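Local coordinates for probable zinc protease (Pseudomonas aeruginosa, PDB 4NNZ), which is probably a zinc-dependent metallopeptidase subunit of the M16 family, forming one half of a heterodimeric protease, at residues 6-11 with 20-25; 27-32 with 196-201; 32-37 with 370-375; 302-307 with 380-385. All blocks are in the same frame, centred on the assembly; numbering follows the deposited sequence.

Contact 1 of 4, residues 6-11 with 20-25; sequences PTHEFS and VREDHR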
loop_
_atom_site.group_PDB
_atom_site.type_symbol
_atom_site.label_atom_id
_atom_site.label_comp_id
_atom_site.label_asym_id
_atom_site.label_seq_id
_atom_site.Cartn_x
_atom_site.Cartn_y
_atom_site.Cartn_z
ATOM N N PRO A 6 -35.284 -9.396 -21.673
ATOM C CA PRO A 6 -35.591 -8.028 -22.052
ATOM C C PRO A 6 -34.403 -7.106 -21.865
ATOM O O PRO A 6 -34.606 -5.928 -21.712
ATOM C CB PRO A 6 -36.675 -7.663 -21.060
ATOM C CG PRO A 6 -36.254 -8.346 -19.819
ATOM C CD PRO A 6 -35.671 -9.654 -20.276
ATOM N N THR A 7 -33.187 -7.628 -21.909
ATOM C CA THR A 7 -31.998 -6.832 -21.659
ATOM C C THR A 7 -31.030 -6.779 -22.809
ATOM O O THR A 7 -30.594 -7.794 -23.269
ATOM C CB THR A 7 -31.228 -7.446 -20.514
ATOM O OG1 THR A 7 -32.157 -7.860 -19.526
ATOM C CG2 THR A 7 -30.293 -6.447 -19.932
ATOM N N HIS A 8 -30.631 -5.586 -23.213
ATOM C CA HIS A 8 -29.786 -5.401 -24.378
ATOM C C HIS A 8 -28.462 -4.723 -24.131
ATOM O O HIS A 8 -28.393 -3.802 -23.375
ATOM C CB HIS A 8 -30.498 -4.526 -25.359
ATOM C CG HIS A 8 -31.913 -4.908 -25.595
ATOM N ND1 HIS A 8 -32.278 -5.840 -26.534
ATOM C CD2 HIS A 8 -33.057 -4.470 -25.031
ATOM C CE1 HIS A 8 -33.589 -5.964 -26.533
ATOM N NE2 HIS A 8 -34.083 -5.144 -25.629
ATOM N N GLU A 9 -27.417 -5.159 -24.813
ATOM C CA GLU A 9 -26.106 -4.572 -24.661
ATOM C C GLU A 9 -25.483 -4.075 -25.961
ATOM O O GLU A 9 -25.260 -4.837 -26.870
ATOM C CB GLU A 9 -25.233 -5.637 -24.045
ATOM C CG GLU A 9 -23.750 -5.480 -24.187
ATOM C CD GLU A 9 -23.014 -6.359 -23.217
ATOM O OE1 GLU A 9 -21.857 -6.060 -22.899
ATOM O OE2 GLU A 9 -23.587 -7.354 -22.768
ATOM N N PHE A 10 -25.183 -2.791 -26.033
ATOM C CA PHE A 10 -24.450 -2.253 -27.160
ATOM C C PHE A 10 -23.353 -1.303 -26.730
ATOM O O PHE A 10 -23.428 -0.749 -25.685
ATOM C CB PHE A 10 -25.387 -1.573 -28.130
ATOM C CG PHE A 10 -26.068 -0.374 -27.575
ATOM C CD1 PHE A 10 -27.170 -0.505 -26.785
ATOM C CD2 PHE A 10 -25.615 0.877 -27.871
ATOM C CE1 PHE A 10 -27.812 0.587 -26.293
ATOM C CE2 PHE A 10 -26.251 1.980 -27.388
ATOM C CZ PHE A 10 -27.354 1.831 -26.595
ATOM N N SER A 11 -22.325 -1.136 -27.533
ATOM C CA SER A 11 -21.282 -0.200 -27.186
ATOM C C SER A 11 -21.052 0.813 -28.244
ATOM O O SER A 11 -20.879 0.482 -29.359
ATOM C CB SER A 11 -19.979 -0.907 -26.938
ATOM O OG SER A 11 -20.171 -2.071 -26.198
ATOM N N VAL A 20 -29.343 -1.766 -21.404
ATOM C CA VAL A 20 -30.725 -1.351 -21.246
ATOM C C VAL A 20 -31.664 -2.472 -20.902
ATOM O O VAL A 20 -31.714 -3.453 -21.585
ATOM C CB VAL A 20 -31.260 -0.701 -22.519
ATOM C CG1 VAL A 20 -32.635 -0.174 -22.282
ATOM C CG2 VAL A 20 -30.380 0.435 -22.936
ATOM N N ARG A 21 -32.431 -2.298 -19.846
ATOM C CA ARG A 21 -33.502 -3.215 -19.556
ATOM C C ARG A 21 -34.848 -2.544 -19.437
ATOM O O ARG A 21 -35.016 -1.614 -18.699
ATOM C CB ARG A 21 -33.237 -3.994 -18.302
ATOM C CG ARG A 21 -34.261 -5.073 -18.140
ATOM C CD ARG A 21 -34.029 -5.818 -16.872
ATOM N NE ARG A 21 -32.727 -6.428 -16.900
ATOM C CZ ARG A 21 -32.264 -7.203 -15.942
ATOM N NH1 ARG A 21 -33.013 -7.455 -14.896
ATOM N NH2 ARG A 21 -31.062 -7.715 -16.033
ATOM N N GLU A 22 -35.816 -3.051 -20.175
ATOM C CA GLU A 22 -37.136 -2.484 -20.208
ATOM C C GLU A 22 -38.021 -3.065 -19.144
ATOM O O GLU A 22 -38.067 -4.243 -18.969
ATOM C CB GLU A 22 -37.739 -2.730 -21.567
ATOM C CG GLU A 22 -36.879 -2.187 -22.679
ATOM C CD GLU A 22 -37.279 -2.698 -24.035
ATOM O OE1 GLU A 22 -36.862 -2.107 -25.049
ATOM O OE2 GLU A 22 -38.011 -3.693 -24.078
ATOM N N ASP A 23 -38.675 -2.209 -18.389
ATOM C CA ASP A 23 -39.677 -2.624 -17.444
ATOM C C ASP A 23 -40.759 -1.569 -17.454
ATOM O O ASP A 23 -40.543 -0.484 -17.004
ATOM C CB ASP A 23 -39.029 -2.747 -16.077
ATOM C CG ASP A 23 -39.982 -3.146 -15.005
ATOM O OD1 ASP A 23 -41.178 -2.947 -15.168
ATOM O OD2 ASP A 23 -39.537 -3.654 -13.973
ATOM N N HIS A 24 -41.931 -1.889 -17.962
ATOM C CA HIS A 24 -42.976 -0.897 -18.167
ATOM C C HIS A 24 -44.045 -0.865 -17.084
ATOM O O HIS A 24 -45.080 -0.284 -17.253
ATOM C CB HIS A 24 -43.595 -1.024 -19.552
ATOM C CG HIS A 24 -42.626 -1.420 -20.609
ATOM N ND1 HIS A 24 -41.976 -0.505 -21.395
ATOM C CD2 HIS A 24 -42.197 -2.632 -21.013
ATOM C CE1 HIS A 24 -41.185 -1.132 -22.240
ATOM N NE2 HIS A 24 -41.301 -2.427 -22.029
ATOM N N ARG A 25 -43.741 -1.458 -15.950
ATOM C CA ARG A 25 -44.659 -1.579 -14.848
ATOM C C ARG A 25 -45.070 -0.255 -14.281
ATOM O O ARG A 25 -46.136 -0.115 -13.739
ATOM C CB ARG A 25 -44.067 -2.469 -13.778
ATOM C CG ARG A 25 -44.419 -3.922 -13.990
ATOM C CD ARG A 25 -43.756 -4.805 -12.974
ATOM N NE ARG A 25 -42.339 -4.544 -12.929
ATOM C CZ ARG A 25 -41.643 -4.497 -11.813
ATOM N NH1 ARG A 25 -40.354 -4.241 -11.854
ATOM N NH2 ARG A 25 -42.249 -4.708 -10.664
#

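Contact 2 of 4, residues 27-32 with 196-201; sequences PVVVSQ and GDVTAD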
loop_
_atom_site.group_PDB
_atom_site.type_symbol
_atom_site.label_atom_id
_atom_site.label_comp_id
_atom_site.label_asym_id
_atom_site.label_seq_id
_atom_site.Cartn_x
_atom_site.Cartn_y
_atom_site.Cartn_z
ATOM N N PRO A 27 -44.244 4.208 -15.020
ATOM C CA PRO A 27 -43.603 5.154 -15.924
ATOM C C PRO A 27 -42.399 5.877 -15.323
ATOM O O PRO A 27 -42.373 7.080 -15.229
ATOM C CB PRO A 27 -44.717 6.138 -16.173
ATOM C CG PRO A 27 -45.354 6.210 -14.854
ATOM C CD PRO A 27 -45.420 4.796 -14.389
ATOM N N VAL A 28 -41.384 5.124 -14.931
ATOM C CA VAL A 28 -40.170 5.691 -14.370
ATOM C C VAL A 28 -38.977 5.019 -14.969
ATOM O O VAL A 28 -39.039 3.876 -15.336
ATOM C CB VAL A 28 -40.094 5.434 -12.879
ATOM C CG1 VAL A 28 -41.008 6.363 -12.148
ATOM C CG2 VAL A 28 -40.493 4.019 -12.584
ATOM N N VAL A 29 -37.874 5.731 -15.059
ATOM C CA VAL A 29 -36.654 5.129 -15.547
ATOM C C VAL A 29 -35.455 5.446 -14.678
ATOM O O VAL A 29 -35.341 6.513 -14.154
ATOM C CB VAL A 29 -36.365 5.533 -16.990
ATOM C CG1 VAL A 29 -35.919 6.967 -17.049
ATOM C CG2 VAL A 29 -35.297 4.646 -17.556
ATOM N N VAL A 30 -34.542 4.508 -14.575
ATOM C CA VAL A 30 -33.359 4.686 -13.773
ATOM C C VAL A 30 -32.156 4.807 -14.691
ATOM O O VAL A 30 -31.983 4.023 -15.567
ATOM C CB VAL A 30 -33.260 3.560 -12.704
ATOM C CG1 VAL A 30 -32.019 2.703 -12.786
ATOM C CG2 VAL A 30 -33.384 4.130 -11.335
ATOM N N SER A 31 -31.334 5.802 -14.469
ATOM C CA SER A 31 -30.149 5.957 -15.257
ATOM C C SER A 31 -28.949 6.013 -14.368
ATOM O O SER A 31 -28.875 6.863 -13.541
ATOM C CB SER A 31 -30.247 7.251 -16.034
ATOM O OG SER A 31 -29.394 7.252 -17.142
ATOM N N GLN A 32 -27.989 5.120 -14.511
ATOM C CA GLN A 32 -26.820 5.194 -13.656
ATOM C C GLN A 32 -25.546 5.308 -14.428
ATOM O O GLN A 32 -25.432 4.669 -15.436
ATOM C CB GLN A 32 -26.709 3.963 -12.820
ATOM C CG GLN A 32 -27.997 3.333 -12.448
ATOM C CD GLN A 32 -27.818 2.424 -11.285
ATOM O OE1 GLN A 32 -26.769 1.884 -11.091
ATOM N NE2 GLN A 32 -28.838 2.272 -10.504
ATOM N N GLY A 196 -36.176 0.475 -16.891
ATOM C CA GLY A 196 -37.442 1.118 -16.706
ATOM C C GLY A 196 -38.293 1.174 -17.943
ATOM O O GLY A 196 -38.122 0.433 -18.864
ATOM N N ASP A 197 -39.183 2.133 -17.952
ATOM C CA ASP A 197 -40.198 2.278 -18.952
ATOM C C ASP A 197 -39.609 2.960 -20.164
ATOM O O ASP A 197 -39.894 4.098 -20.447
ATOM C CB ASP A 197 -41.292 3.143 -18.341
ATOM C CG ASP A 197 -42.525 3.215 -19.167
ATOM O OD1 ASP A 197 -42.927 2.209 -19.749
ATOM O OD2 ASP A 197 -43.123 4.288 -19.207
ATOM N N VAL A 198 -38.764 2.247 -20.881
ATOM C CA VAL A 198 -38.197 2.778 -22.097
ATOM C C VAL A 198 -37.976 1.673 -23.074
ATOM O O VAL A 198 -38.040 0.522 -22.727
ATOM C CB VAL A 198 -36.830 3.427 -21.909
ATOM C CG1 VAL A 198 -36.939 4.737 -21.183
ATOM C CG2 VAL A 198 -35.896 2.476 -21.219
ATOM N N THR A 199 -37.658 2.063 -24.294
ATOM C CA THR A 199 -37.343 1.146 -25.355
ATOM C C THR A 199 -35.888 1.227 -25.679
ATOM O O THR A 199 -35.313 2.272 -25.709
ATOM C CB THR A 199 -38.150 1.452 -26.601
ATOM O OG1 THR A 199 -37.867 2.773 -27.042
ATOM C CG2 THR A 199 -39.581 1.377 -26.275
ATOM N N ALA A 200 -35.301 0.087 -25.939
ATOM C CA ALA A 200 -33.880 -0.014 -26.099
ATOM C C ALA A 200 -33.407 0.818 -27.242
ATOM O O ALA A 200 -32.303 1.301 -27.234
ATOM C CB ALA A 200 -33.484 -1.453 -26.291
ATOM N N ASP A 201 -34.218 0.923 -28.266
ATOM C CA ASP A 201 -33.911 1.793 -29.369
ATOM C C ASP A 201 -33.958 3.246 -29.021
ATOM O O ASP A 201 -33.199 4.041 -29.516
ATOM C CB ASP A 201 -34.763 1.455 -30.556
ATOM C CG ASP A 201 -34.178 0.350 -31.346
ATOM O OD1 ASP A 201 -33.010 0.458 -31.729
ATOM O OD2 ASP A 201 -34.864 -0.646 -31.552
#

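Contact 3 of 4, residues 32-37 with 370-375; sequences QLWYRI and QASSIG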
loop_
_atom_site.group_PDB
_atom_site.type_symbol
_atom_site.label_atom_id
_atom_site.label_comp_id
_atom_site.label_asym_id
_atom_site.label_seq_id
_atom_site.Cartn_x
_atom_site.Cartn_y
_atom_site.Cartn_z
ATOM N N GLN A 32 -27.989 5.120 -14.511
ATOM C CA GLN A 32 -26.820 5.194 -13.656
ATOM C C GLN A 32 -25.546 5.308 -14.428
ATOM O O GLN A 32 -25.432 4.669 -15.436
ATOM C CB GLN A 32 -26.709 3.963 -12.820
ATOM C CG GLN A 32 -27.997 3.333 -12.448
ATOM C CD GLN A 32 -27.818 2.424 -11.285
ATOM O OE1 GLN A 32 -26.769 1.884 -11.091
ATOM N NE2 GLN A 32 -28.838 2.272 -10.504
ATOM N N LEU A 33 -24.561 6.079 -13.971
ATOM C CA LEU A 33 -23.347 5.951 -14.775
ATOM C C LEU A 33 -22.170 5.376 -14.007
ATOM O O LEU A 33 -21.827 5.923 -13.021
ATOM C CB LEU A 33 -22.981 7.270 -15.395
ATOM C CG LEU A 33 -21.829 7.318 -16.376
ATOM C CD1 LEU A 33 -21.726 6.052 -17.172
ATOM C CD2 LEU A 33 -21.998 8.464 -17.319
ATOM N N TRP A 34 -21.543 4.288 -14.454
ATOM C CA TRP A 34 -20.516 3.661 -13.647
ATOM C C TRP A 34 -19.163 3.790 -14.280
ATOM O O TRP A 34 -18.947 3.328 -15.354
ATOM C CB TRP A 34 -20.820 2.187 -13.496
ATOM C CG TRP A 34 -22.015 1.907 -12.721
ATOM C CD1 TRP A 34 -23.266 2.165 -13.076
ATOM C CD2 TRP A 34 -22.078 1.327 -11.433
ATOM N NE1 TRP A 34 -24.110 1.794 -12.118
ATOM C CE2 TRP A 34 -23.402 1.275 -11.083
ATOM C CE3 TRP A 34 -21.135 0.856 -10.539
ATOM C CZ2 TRP A 34 -23.817 0.768 -9.896
ATOM C CZ3 TRP A 34 -21.539 0.366 -9.377
ATOM C CH2 TRP A 34 -22.865 0.324 -9.048
ATOM N N TYR A 35 -18.236 4.403 -13.577
ATOM C CA TYR A 35 -16.900 4.592 -14.063
ATOM C C TYR A 35 -16.004 3.626 -13.351
ATOM O O TYR A 35 -16.133 3.444 -12.190
ATOM C CB TYR A 35 -16.417 5.975 -13.744
ATOM C CG TYR A 35 -16.995 7.092 -14.550
ATOM C CD1 TYR A 35 -16.515 7.403 -15.796
ATOM C CD2 TYR A 35 -17.991 7.873 -14.036
ATOM C CE1 TYR A 35 -17.038 8.442 -16.513
ATOM C CE2 TYR A 35 -18.514 8.911 -14.744
ATOM C CZ TYR A 35 -18.032 9.191 -15.981
ATOM O OH TYR A 35 -18.580 10.228 -16.649
ATOM N N ARG A 36 -15.087 2.999 -14.051
ATOM C CA ARG A 36 -14.192 2.073 -13.419
ATOM C C ARG A 36 -12.966 2.740 -12.846
ATOM O O ARG A 36 -11.877 2.551 -13.302
ATOM C CB ARG A 36 -13.799 1.008 -14.400
ATOM C CG ARG A 36 -14.943 0.205 -14.909
ATOM C CD ARG A 36 -14.491 -0.676 -16.032
ATOM N NE ARG A 36 -15.285 -0.454 -17.212
ATOM C CZ ARG A 36 -14.787 -0.151 -18.389
ATOM N NH1 ARG A 36 -13.493 -0.027 -18.553
ATOM N NH2 ARG A 36 -15.583 0.027 -19.399
ATOM N N ILE A 37 -13.163 3.540 -11.839
ATOM C CA ILE A 37 -12.066 4.101 -11.155
ATOM C C ILE A 37 -12.424 4.068 -9.685
ATOM O O ILE A 37 -13.560 4.107 -9.339
ATOM C CB ILE A 37 -11.728 5.481 -11.721
ATOM C CG1 ILE A 37 -10.506 6.048 -11.041
ATOM C CG2 ILE A 37 -12.912 6.390 -11.650
ATOM C CD1 ILE A 37 -9.323 5.148 -11.111
ATOM N N GLN A 370 -31.658 -3.625 -10.014
ATOM C CA GLN A 370 -31.230 -4.334 -11.184
ATOM C C GLN A 370 -30.193 -3.529 -11.866
ATOM O O GLN A 370 -29.246 -4.054 -12.354
ATOM C CB GLN A 370 -32.379 -4.588 -12.133
ATOM C CG GLN A 370 -33.449 -5.491 -11.597
ATOM C CD GLN A 370 -34.670 -5.507 -12.467
ATOM O OE1 GLN A 370 -34.759 -6.261 -13.416
ATOM N NE2 GLN A 370 -35.617 -4.686 -12.142
ATOM N N ALA A 371 -30.390 -2.238 -11.912
ATOM C CA ALA A 371 -29.428 -1.355 -12.519
ATOM C C ALA A 371 -28.091 -1.348 -11.811
ATOM O O ALA A 371 -27.083 -1.353 -12.437
ATOM C CB ALA A 371 -29.987 0.036 -12.628
ATOM N N SER A 372 -28.099 -1.321 -10.503
ATOM C CA SER A 372 -26.895 -1.443 -9.740
ATOM C C SER A 372 -26.192 -2.772 -9.874
ATOM O O SER A 372 -24.987 -2.821 -9.889
ATOM C CB SER A 372 -27.176 -1.144 -8.308
ATOM O OG SER A 372 -27.644 0.146 -8.228
ATOM N N SER A 373 -26.946 -3.850 -9.946
ATOM C CA SER A 373 -26.342 -5.139 -10.126
ATOM C C SER A 373 -25.625 -5.170 -11.445
ATOM O O SER A 373 -24.564 -5.714 -11.551
ATOM C CB SER A 373 -27.385 -6.226 -10.127
ATOM O OG SER A 373 -28.002 -6.335 -8.889
ATOM N N ILE A 374 -26.209 -4.549 -12.440
ATOM C CA ILE A 374 -25.627 -4.521 -13.735
ATOM C C ILE A 374 -24.367 -3.679 -13.739
ATOM O O ILE A 374 -23.413 -4.018 -14.364
ATOM C CB ILE A 374 -26.640 -4.018 -14.771
ATOM C CG1 ILE A 374 -27.753 -5.032 -14.957
ATOM C CG2 ILE A 374 -25.976 -3.752 -16.096
ATOM C CD1 ILE A 374 -28.987 -4.469 -15.593
ATOM N N GLY A 375 -24.366 -2.586 -13.015
ATOM C CA GLY A 375 -23.254 -1.670 -13.038
ATOM C C GLY A 375 -22.087 -2.108 -12.204
ATOM O O GLY A 375 -20.963 -1.910 -12.538
#

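Contact 4 of 4, residues 302-307 with 380-385; sequences DAFNRG and VGLSWK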
loop_
_atom_site.group_PDB
_atom_site.type_symbol
_atom_site.label_atom_id
_atom_site.label_comp_id
_atom_site.label_asym_id
_atom_site.label_seq_id
_atom_site.Cartn_x
_atom_site.Cartn_y
_atom_site.Cartn_z
ATOM N N ASP A 302 -17.660 -9.996 0.391
ATOM C CA ASP A 302 -18.075 -9.566 -0.928
ATOM C C ASP A 302 -17.420 -10.417 -1.974
ATOM O O ASP A 302 -16.242 -10.402 -2.124
ATOM C CB ASP A 302 -17.722 -8.115 -1.180
ATOM C CG ASP A 302 -18.240 -7.616 -2.500
ATOM O OD1 ASP A 302 -18.661 -8.423 -3.313
ATOM O OD2 ASP A 302 -18.228 -6.411 -2.742
ATOM N N ALA A 303 -18.227 -11.162 -2.695
ATOM C CA ALA A 303 -17.764 -12.088 -3.684
ATOM C C ALA A 303 -17.623 -11.457 -5.034
ATOM O O ALA A 303 -17.185 -12.089 -5.952
ATOM C CB ALA A 303 -18.713 -13.246 -3.772
ATOM N N PHE A 304 -17.996 -10.200 -5.149
ATOM C CA PHE A 304 -18.015 -9.531 -6.430
ATOM C C PHE A 304 -16.999 -8.424 -6.615
ATOM O O PHE A 304 -17.307 -7.392 -7.109
ATOM C CB PHE A 304 -19.409 -9.059 -6.781
ATOM C CG PHE A 304 -20.407 -10.137 -6.755
ATOM C CD1 PHE A 304 -20.538 -10.972 -7.805
ATOM C CD2 PHE A 304 -21.174 -10.340 -5.660
ATOM C CE1 PHE A 304 -21.436 -11.978 -7.789
ATOM C CE2 PHE A 304 -22.072 -11.346 -5.626
ATOM C CZ PHE A 304 -22.205 -12.169 -6.697
ATOM N N ASN A 305 -15.786 -8.669 -6.174
ATOM C CA ASN A 305 -14.667 -7.769 -6.388
ATOM C C ASN A 305 -13.951 -7.884 -7.717
ATOM O O ASN A 305 -13.931 -8.890 -8.349
ATOM C CB ASN A 305 -13.652 -7.900 -5.263
ATOM C CG ASN A 305 -14.080 -7.213 -4.008
ATOM O OD1 ASN A 305 -14.620 -6.128 -4.036
ATOM N ND2 ASN A 305 -13.825 -7.833 -2.904
ATOM N N ARG A 306 -13.312 -6.810 -8.080
ATOM C CA ARG A 306 -12.474 -6.732 -9.225
ATOM C C ARG A 306 -11.346 -7.697 -9.066
ATOM O O ARG A 306 -10.939 -8.342 -9.983
ATOM C CB ARG A 306 -11.877 -5.366 -9.195
ATOM C CG ARG A 306 -11.583 -4.696 -10.484
ATOM C CD ARG A 306 -11.022 -3.349 -10.130
ATOM N NE ARG A 306 -9.909 -3.023 -10.962
ATOM C CZ ARG A 306 -8.793 -2.453 -10.566
ATOM N NH1 ARG A 306 -8.584 -2.129 -9.325
ATOM N NH2 ARG A 306 -7.876 -2.217 -11.452
ATOM N N GLY A 307 -10.803 -7.731 -7.876
ATOM C CA GLY A 307 -9.749 -8.623 -7.519
ATOM C C GLY A 307 -10.158 -9.498 -6.370
ATOM O O GLY A 307 -11.263 -9.896 -6.266
ATOM N N VAL A 380 -16.433 -4.302 -12.640
ATOM C CA VAL A 380 -15.529 -5.153 -11.958
ATOM C C VAL A 380 -14.960 -6.224 -12.894
ATOM O O VAL A 380 -14.258 -7.102 -12.479
ATOM C CB VAL A 380 -16.263 -5.669 -10.703
ATOM C CG1 VAL A 380 -16.291 -7.161 -10.555
ATOM C CG2 VAL A 380 -15.801 -4.960 -9.467
ATOM N N GLY A 381 -15.258 -6.118 -14.170
ATOM C CA GLY A 381 -14.829 -7.117 -15.111
ATOM C C GLY A 381 -15.666 -8.372 -15.229
ATOM O O GLY A 381 -15.230 -9.342 -15.794
ATOM N N LEU A 382 -16.876 -8.347 -14.731
ATOM C CA LEU A 382 -17.710 -9.499 -14.777
ATOM C C LEU A 382 -18.886 -9.102 -15.625
ATOM O O LEU A 382 -19.290 -7.974 -15.594
ATOM C CB LEU A 382 -18.151 -9.846 -13.376
ATOM C CG LEU A 382 -17.110 -10.257 -12.358
ATOM C CD1 LEU A 382 -17.734 -10.518 -11.016
ATOM C CD2 LEU A 382 -16.416 -11.498 -12.811
ATOM N N SER A 383 -19.409 -10.018 -16.417
ATOM C CA SER A 383 -20.565 -9.740 -17.247
ATOM C C SER A 383 -21.831 -9.628 -16.458
ATOM O O SER A 383 -21.951 -10.219 -15.420
ATOM C CB SER A 383 -20.760 -10.833 -18.267
ATOM O OG SER A 383 -21.838 -10.520 -19.103
ATOM N N TRP A 384 -22.796 -8.893 -16.968
ATOM C CA TRP A 384 -24.085 -8.842 -16.335
ATOM C C TRP A 384 -24.841 -10.134 -16.483
ATOM O O TRP A 384 -25.781 -10.367 -15.789
ATOM C CB TRP A 384 -24.919 -7.705 -16.871
ATOM C CG TRP A 384 -25.105 -7.775 -18.294
ATOM C CD1 TRP A 384 -24.265 -7.336 -19.219
ATOM C CD2 TRP A 384 -26.202 -8.340 -18.975
ATOM N NE1 TRP A 384 -24.757 -7.579 -20.450
ATOM C CE2 TRP A 384 -25.958 -8.205 -20.320
ATOM C CE3 TRP A 384 -27.367 -8.953 -18.574
ATOM C CZ2 TRP A 384 -26.834 -8.654 -21.271
ATOM C CZ3 TRP A 384 -28.218 -9.392 -19.507
ATOM C CH2 TRP A 384 -27.957 -9.246 -20.837
ATOM N N LYS A 385 -24.414 -10.974 -17.400
ATOM C CA LYS A 385 -25.111 -12.203 -17.694
ATOM C C LYS A 385 -25.085 -13.107 -16.514
ATOM O O LYS A 385 -25.849 -14.020 -16.420
ATOM C CB LYS A 385 -24.532 -12.897 -18.904
ATOM C CG LYS A 385 -24.474 -12.002 -20.114
ATOM C CD LYS A 385 -25.297 -12.534 -21.245
ATOM C CE LYS A 385 -25.033 -11.727 -22.491
ATOM N NZ LYS A 385 -23.660 -11.897 -23.022
#

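Contact 1 of 4, residues 6-11 with 20-25
Thr-7 and His-8 pair with Arg-21 and Val-20 in an antiparallel beta hairpin at the surface of the protein, where strand 7-11 is one of the two outermost strands of a six-stranded mixed sheet. The strand axes approach to 4.8 Å with 158° between their directions, which establishes antiparallel pairing; the bridges set the register. His-8 and Val-20 make the hydrogen-bonded pair: His-8 N donates to Val-20 O at 2.9 Å, and Val-20 N returns a bond to His-8 O at 3.0 Å, nearly straight at 167°. A weaker bond from Glu-22 N to Pro-6 O, 3.5 Å long, extends the ladder toward the chain start. Thr-7 and Arg-21 are the neighbouring non-hydrogen-bonded pair, with both side chains on one face of the sheet. Thr-7 OG1 lies 3.0 Å from Arg-21 NE, while Thr-7 CG2 sits at the edge of the guanidinium, in its plane. Arg-21 leaves the backbone with CG opposite N (chi1 -172°) and bends at chi3, which lays its NE against the threonine. On the other face, Phe-10 turns the edge of its ring to Val-20, CE1 to CG2 at 4.2 Å. The pairing thus rests on main-chain bonds, and side chains tie it outward: Arg-21 reaches helix 367-379 through a weak bond from NH1 to Gln-370, while on the Val-20 face Glu-22 OE1 accepts from Ala-200 N.

Contact 2 of 4, residues 27-32 with 196-201
Val-29 and Gly-196 form an antiparallel non-hydrogen-bonded pair, their CA atoms 4.2 Å apart, and Asp-197 N donates to Val-28 O just beyond it. This is the end of the pairing between strands 28-35 and 190-196, neighbours inside the six-stranded mixed sheet although more than 160 residues separate the two segments in the chain. The Asp-197 N to Val-28 O bond measures 3.1 Å and is straight at hydrogen (167°), yet the donor stands 37° above the carbonyl plane. Such a tilt accords with strand 190-196 turning away here: Asp-197 is the centre of an inverse gamma turn, in which Val-198 N bonds back to Gly-196 O at 2.8 Å. Gly-196 also brings its CA to 3.5 Å from Val-28 O, a CA-H...O contact, and its backbone conformation is one that calls for glycine. Beyond the turn, Val-198 and Val-29 cross at about a right angle. With Val-29 CG1 at chi1 73°, between the backbone N and the carbonyl carbon, CG2 falls anti to N and meets Val-198 CG1 at 4.0 Å; Leu-100 of helix 100-112 packs on both valines. Thr-199 then caps helix 200-211, its OG1 accepting from Glu-202 N. At the Pro-27 end, Asp-197 OD1 has a weak bond from His-24 ND1, while OD2 lies 3.4 Å from Pro-27 CA and 3.9 Å from Pro-27 CB.

Contact 3 of 4, residues 32-37 with 370-375
Trp-34 lays one face of its indole on the backbone of Gly-375. Gly-375 CA stands 3.5 Å from the centroid of the five-membered ring and only 9° off its normal, a CH-pi contact almost directly over the ring. The glycine carbonyl carbon lies over the CD2-CE3 side of the six-membered ring, and O passes outward beyond that rim, 3.4 Å from Trp-34 CE3. Gly-375 presents bare backbone, so its CA itself lies against the indole. Trp-34 CG is anti to the carbonyl carbon (chi1 -67°), beside the backbone N, which carries the ring toward the helix. Farther along, Trp-34 CZ2 comes to 3.8 Å from Ser-372 O. Beside the tryptophan, the amide end of Gln-32 rests on Ala-371, NE2 to CB at 3.3 Å, with Ser-372 OG also 3.3 Å from NE2; that hydroxyl bonds to Ala-368 O one turn back.

These contacts seat helix 367-379 on one face of the six-stranded sheet, running nearly along strand 32-35: the two axes are 9.2 Å apart at an angle of 18°. Within the strand, Trp-34 NE1 donates to Gln-32 OE1 at 2.9 Å, in the carbonyl plane on a lone pair and close to the indole plane. The bond satisfies the buried indole N-H and restrains the rotation of the amide relative to the ring. In the next shell, Tyr-88 meets the Trp-34 ring obliquely, Gln-376 and Ser-379 touch it from the same helix, and Tyr-92 packs against Gln-32.

Contact 4 of 4, residues 302-307 with 380-385
Val-380 has chi1 at 126°, away from a staggered position, which places its two methyls along the main chain of residues 304-306. CG2 reaches Arg-306 N at 3.4 Å and Arg-306 CB at 4.0 Å, while CG1 lies 3.6 Å from Phe-304 O and 3.7 Å from Asn-305 O. Leu-382, extended at chi2 (178°), carries CD1 to the edge of the Phe-304 ring, near its plane, with CD1 of the phenyl 4.3 Å away. The interface is therefore branched aliphatic carbon against backbone and ring edge, with no hydrogen bond between the two segments.

Segment 302-307 is the loop of a beta hairpin, joining the antiparallel neighbours 294-301 and 309-317 of the five-stranded sheet, and 380-385 is a helix-helix connection, from 367-379 to 386-396. The hairpin loop is shaped by an Asx turn, Phe-304 N donating to Asp-302 OD1 at 2.6 Å. In the second loop, Ser-383 OG accepts from Lys-385 N at 3.1 Å, a capping bond leading into helix 386-396. Around them, Leu-377 touches both Phe-304 and Leu-382, Arg-306 N bonds to Asp-87, and the Arg-306 guanidinium makes a cation-pi contact with Tyr-41.

Overall arrangement
Contacts 1, 2 and 3 all involve the six-stranded sheet, whereas contact 4 joins two loops, one of them between strands of the five-stranded sheet. Contact 1 lies at the surface, contacts 2 and 4 are partly buried, and contact 3 is buried. Main-chain bonds carry contact 1; contact 2 has a single one across its segments, backed by valine packing; the third relies on ring-on-backbone packing and the fourth on aliphatic packing. Contacts 2 and 3 share Gln-32 on strand 28-35, and Val-30 meets Ala-371 between them. Asp-23 N to Gly-196 O ties contact 1 to contact 2, and Glu-9 to Trp-384 ties it to contact 4, whose centre is about 20 Å away.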